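Local coordinates for protein beta-lactamase (Chitinophaga pinensis, PDB 6N36) that probably hydrolyses the amide bond of beta-lactam rings, as a metallo-beta-lactamase superfamily enzyme with a two-zinc active site, at residues Asn184-Leu189 and Ala208-Ala213; Asn190-Ser195 and Pro201-Asp206. All blocks are in the same frame, centred on the assembly; numbering follows the deposited sequence. Where two conformers were deposited one is given.

Contact 1: residues Asn184-Leu189 and Ala208-Ala213; sequences NIPSIL and AYTLKA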
# COMPACT_ATOMS: atom_id res chain seq x y z
N ASN A 184 -3.26 -4.34 -3.04
CA ASN A 184 -4.00 -3.09 -3.33
C ASN A 184 -5.37 -3.45 -3.90
O ASN A 184 -5.49 -3.84 -5.01
CB ASN A 184 -3.22 -2.16 -4.25
CG ASN A 184 -3.77 -0.76 -4.10
OD1 ASN A 184 -3.37 -0.03 -3.17
ND2 ASN A 184 -4.72 -0.38 -4.97
N ILE A 185 -6.39 -3.26 -3.10
CA ILE A 185 -7.76 -3.72 -3.44
C ILE A 185 -8.28 -2.78 -4.51
O ILE A 185 -8.08 -1.57 -4.48
CB ILE A 185 -8.64 -3.72 -2.17
CG1 ILE A 185 -8.17 -4.78 -1.17
CG2 ILE A 185 -10.12 -3.89 -2.53
CD1 ILE A 185 -8.08 -6.19 -1.67
N PRO A 186 -8.89 -3.33 -5.58
CA PRO A 186 -9.32 -2.53 -6.72
C PRO A 186 -10.65 -1.81 -6.48
O PRO A 186 -11.63 -2.01 -7.18
CB PRO A 186 -9.39 -3.56 -7.84
CG PRO A 186 -9.82 -4.80 -7.12
CD PRO A 186 -9.00 -4.78 -5.85
N SER A 187 -10.67 -0.95 -5.48
CA SER A 187 -11.82 -0.09 -5.21
C SER A 187 -12.01 0.95 -6.32
O SER A 187 -11.05 1.42 -6.88
CB SER A 187 -11.76 0.52 -3.84
OG SER A 187 -10.65 1.36 -3.73
N ILE A 188 -13.24 1.25 -6.65
CA ILE A 188 -13.67 2.18 -7.73
C ILE A 188 -14.30 3.39 -7.07
O ILE A 188 -15.31 3.19 -6.35
CB ILE A 188 -14.64 1.44 -8.66
CG1 ILE A 188 -14.03 0.15 -9.21
CG2 ILE A 188 -15.01 2.40 -9.80
CD1 ILE A 188 -15.05 -0.80 -9.88
N LEU A 189 -13.80 4.59 -7.36
CA LEU A 189 -14.36 5.83 -6.77
C LEU A 189 -15.66 6.16 -7.52
O LEU A 189 -15.89 5.71 -8.68
CB LEU A 189 -13.36 6.98 -6.89
CG LEU A 189 -12.10 6.83 -6.03
CD1 LEU A 189 -11.24 8.08 -6.14
CD2 LEU A 189 -12.47 6.55 -4.61
N ALA A 208 -10.57 -4.44 -15.04
CA ALA A 208 -11.00 -5.79 -15.44
C ALA A 208 -9.82 -6.76 -15.33
O ALA A 208 -9.94 -7.88 -14.76
CB ALA A 208 -11.57 -5.82 -16.81
N TYR A 209 -8.66 -6.33 -15.83
CA TYR A 209 -7.41 -7.10 -15.74
C TYR A 209 -7.08 -7.40 -14.28
O TYR A 209 -6.82 -8.56 -13.87
CB TYR A 209 -6.24 -6.40 -16.47
CG TYR A 209 -4.91 -6.98 -16.08
CD1 TYR A 209 -4.42 -8.11 -16.70
CD2 TYR A 209 -4.17 -6.49 -15.02
CE1 TYR A 209 -3.26 -8.71 -16.28
CE2 TYR A 209 -2.99 -7.07 -14.59
CZ TYR A 209 -2.48 -8.15 -15.30
OH TYR A 209 -1.33 -8.79 -14.88
N THR A 210 -7.10 -6.36 -13.45
CA THR A 210 -6.68 -6.49 -12.04
C THR A 210 -7.61 -7.45 -11.30
O THR A 210 -7.11 -8.26 -10.49
CB THR A 210 -6.68 -5.10 -11.43
OG1 THR A 210 -5.58 -4.42 -12.03
CG2 THR A 210 -6.52 -5.13 -9.93
N LEU A 211 -8.92 -7.34 -11.50
CA LEU A 211 -9.83 -8.26 -10.77
C LEU A 211 -9.48 -9.72 -11.09
O LEU A 211 -9.43 -10.55 -10.15
CB LEU A 211 -11.26 -7.90 -11.12
CG LEU A 211 -11.76 -6.64 -10.43
CD1 LEU A 211 -12.90 -6.02 -11.20
CD2 LEU A 211 -12.12 -6.96 -9.00
N LYS A 212 -9.18 -10.04 -12.33
CA LYS A 212 -8.82 -11.42 -12.71
C LYS A 212 -7.44 -11.79 -12.15
O LYS A 212 -7.27 -12.87 -11.55
CB LYS A 212 -8.89 -11.59 -14.22
CG LYS A 212 -10.29 -11.45 -14.80
CD LYS A 212 -10.38 -11.58 -16.30
CE LYS A 212 -9.85 -10.38 -17.04
NZ LYS A 212 -9.87 -10.57 -18.51
N ALA A 213 -6.48 -10.88 -12.28
CA ALA A 213 -5.07 -11.10 -11.90
C ALA A 213 -4.97 -11.33 -10.39
O ALA A 213 -4.29 -12.26 -9.94
CB ALA A 213 -4.24 -9.94 -12.34

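Contact 2: residues Asn190-Ser195 and Pro201-Asp206; sequences NDTKLS and PEVGKD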
# COMPACT_ATOMS: atom_id res chain seq x y z
N ASN A 190 -16.51 6.92 -6.84
CA ASN A 190 -17.80 7.31 -7.44
C ASN A 190 -17.62 8.01 -8.80
O ASN A 190 -18.45 7.79 -9.66
CB ASN A 190 -18.51 8.22 -6.45
CG ASN A 190 -19.90 8.60 -6.89
OD1 ASN A 190 -20.60 7.75 -7.44
ND2 ASN A 190 -20.38 9.80 -6.50
N ASP A 191 -16.62 8.88 -8.93
CA ASP A 191 -16.54 9.76 -10.14
C ASP A 191 -15.95 8.95 -11.31
O ASP A 191 -15.98 9.45 -12.44
CB ASP A 191 -15.70 11.01 -9.89
CG ASP A 191 -16.36 12.02 -8.96
OD1 ASP A 191 -17.59 12.10 -8.95
OD2 ASP A 191 -15.60 12.68 -8.21
N THR A 192 -15.59 7.71 -11.13
CA THR A 192 -14.91 6.94 -12.23
C THR A 192 -15.91 6.35 -13.22
O THR A 192 -16.81 5.59 -12.82
CB THR A 192 -14.03 5.85 -11.62
OG1 THR A 192 -13.00 6.57 -10.95
CG2 THR A 192 -13.39 4.91 -12.63
N LYS A 193 -15.73 6.67 -14.50
CA LYS A 193 -16.46 6.11 -15.64
C LYS A 193 -15.65 4.98 -16.25
O LYS A 193 -14.57 5.22 -16.79
CB LYS A 193 -16.72 7.25 -16.63
CG LYS A 193 -17.51 6.91 -17.88
CD LYS A 193 -17.87 8.21 -18.65
CE LYS A 193 -18.49 8.02 -20.01
NZ LYS A 193 -17.96 9.01 -21.01
N LEU A 194 -16.08 3.72 -16.06
CA LEU A 194 -15.27 2.55 -16.49
C LEU A 194 -15.14 2.41 -17.99
O LEU A 194 -14.18 1.75 -18.43
CB LEU A 194 -15.89 1.30 -15.88
CG LEU A 194 -15.75 1.23 -14.37
CD1 LEU A 194 -16.58 0.08 -13.86
CD2 LEU A 194 -14.30 1.05 -13.92
N SER A 195 -15.99 3.04 -18.80
CA SER A 195 -15.81 3.06 -20.26
C SER A 195 -14.57 3.89 -20.65
O SER A 195 -14.10 3.80 -21.80
CB SER A 195 -17.06 3.57 -20.97
OG SER A 195 -17.42 4.86 -20.49
N PRO A 201 -7.89 6.73 -20.18
CA PRO A 201 -8.82 6.03 -21.06
C PRO A 201 -8.84 4.52 -20.83
O PRO A 201 -9.92 3.95 -21.08
CB PRO A 201 -8.32 6.36 -22.47
CG PRO A 201 -7.54 7.64 -22.29
CD PRO A 201 -6.98 7.62 -20.91
N GLU A 202 -7.78 3.92 -20.32
CA GLU A 202 -7.73 2.44 -20.14
C GLU A 202 -8.26 2.00 -18.78
O GLU A 202 -8.11 0.83 -18.44
CB GLU A 202 -6.31 1.95 -20.41
CG GLU A 202 -5.85 2.30 -21.80
CD GLU A 202 -6.63 1.67 -22.95
OE1 GLU A 202 -6.36 0.48 -23.20
OE2 GLU A 202 -7.50 2.37 -23.59
N VAL A 203 -8.86 2.91 -18.02
CA VAL A 203 -9.23 2.62 -16.63
C VAL A 203 -10.07 1.34 -16.53
O VAL A 203 -9.78 0.53 -15.64
CB VAL A 203 -9.93 3.82 -15.99
CG1 VAL A 203 -11.21 4.21 -16.69
CG2 VAL A 203 -10.17 3.55 -14.57
N GLY A 204 -11.10 1.16 -17.32
CA GLY A 204 -11.96 -0.03 -17.15
C GLY A 204 -11.28 -1.29 -17.63
O GLY A 204 -11.50 -2.35 -17.00
N LYS A 205 -10.48 -1.22 -18.66
CA LYS A 205 -9.74 -2.41 -19.14
C LYS A 205 -8.76 -2.84 -18.02
O LYS A 205 -8.56 -4.05 -17.77
CB LYS A 205 -9.02 -2.08 -20.44
CG LYS A 205 -9.98 -1.80 -21.59
CD LYS A 205 -9.23 -1.46 -22.88
CE LYS A 205 -10.18 -1.31 -24.03
NZ LYS A 205 -11.06 -0.14 -23.83
N ASP A 206 -8.15 -1.84 -17.36
CA ASP A 206 -7.17 -2.10 -16.29
C ASP A 206 -7.87 -2.73 -15.09
O ASP A 206 -7.35 -3.67 -14.49
CB ASP A 206 -6.43 -0.82 -15.93
CG ASP A 206 -5.24 -0.54 -16.81
OD1 ASP A 206 -4.90 -1.37 -17.71
OD2 ASP A 206 -4.60 0.57 -16.60
O HOH W 1 -13.21 0.45 -21.22

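Contact 1: residues Asn184-Leu189 and Ala208-Ala213
An inverse gamma turn centred on Pro186, in the loop that leaves strand 177-182 near the two-zinc site, packs against helix 203-215. The turn is evident from the Pro186 backbone (phi/psi -80/60°) and from a weak hydrogen bond, Ser187 N to Ile185 O at 2.8 Å. The pyrrolidine ring points toward the helix, where Thr210 and Leu211 receive it. Pro186 CG lies 3.7 Å from Leu211 CD2, the two side chains meeting at a slant, while Pro186 CB lies 3.9 Å from Thr210 CG2. Thr210 divides its branches between two tasks: with chi1 at -70° the methyl stands opposite the backbone N and meets the proline, whereas OG1 is directed to Pro158 O and to Asp206 O one helical turn earlier. Tyr207 and Met214 of the same helix also touch Pro186. Nearby, Asn184 OD1 accepts a hydrogen bond from zinc ligand His83 ND1, and Ser187 O one from zinc ligand His160 ND1. No hydrogen bond spans the two segments, and all three touching residues are buried. The contact is therefore held by apolar packing, while the bonds of Asn184 OD1 and Ser187 O at its flank are consistent with second-shell positioning of those imidazoles.

Contact 2: residues Asn190-Ser195 and Pro201-Asp206
Leu194 O comes up against Gly204 in the first turn of helix 203-215, and this is the tight part of the contact. The CA atoms of Leu194 and Gly204 are 4.2 Å apart, and Gly204 CA makes a CH...O contact of 3.1 Å with Leu194 O, with an angle of 139° at the hydrogen. Such closeness is possible because Gly204 presents no side chain to the carbonyl. The end-to-end directions of 192-195 and 201-204 are 94° apart. Beside the glycine, Val203 spreads both methyls over the loop: chi1 of 61° sets CG1 between the backbone N and carbonyl carbon, 3.5 Å from Lys193 O, and carries CG2 to 4.0 Å from Thr192 CG2. Tyr121 touches both Thr192 and Val203, while Tyr264 and Val268 of helix 250-268 pack on Leu194. Toward solvent the fit loosens. Ser195 O and Pro201 O come no nearer than 4.2 Å, and a water donates to Leu194 O at 3.2 Å while accepting a weak, 3.4 Å bond from Lys205 NZ. Glu202 is the N-cap residue, and Asp206 N bonds to Glu202 O at 2.9 Å. The N-terminal turn of helix 203-215 thus packs against the long connection from strand 177-182 in the metallo-beta-lactamase fold.

From the N terminus, the chain leaves strand 177-182 and passes through 184-189 and then directly into 190-195, so the first segments of the two contacts adjoin. It turns through the five residues that follow and enters 201-206, where contact 2 closes the short inner loop. Helix 203-215 then runs on to 208-213, and contact 1 closes the wider loop. Contact 2 is thus nested inside contact 1, without crossing, and their centres lie 11 Å apart. Both fasten the same connection to the same helix, contact 2 at its first turn and contact 1 farther along. Arg267 bonds to Leu189 O and Thr192 O, tying helix 250-268 to the first segments of both contacts.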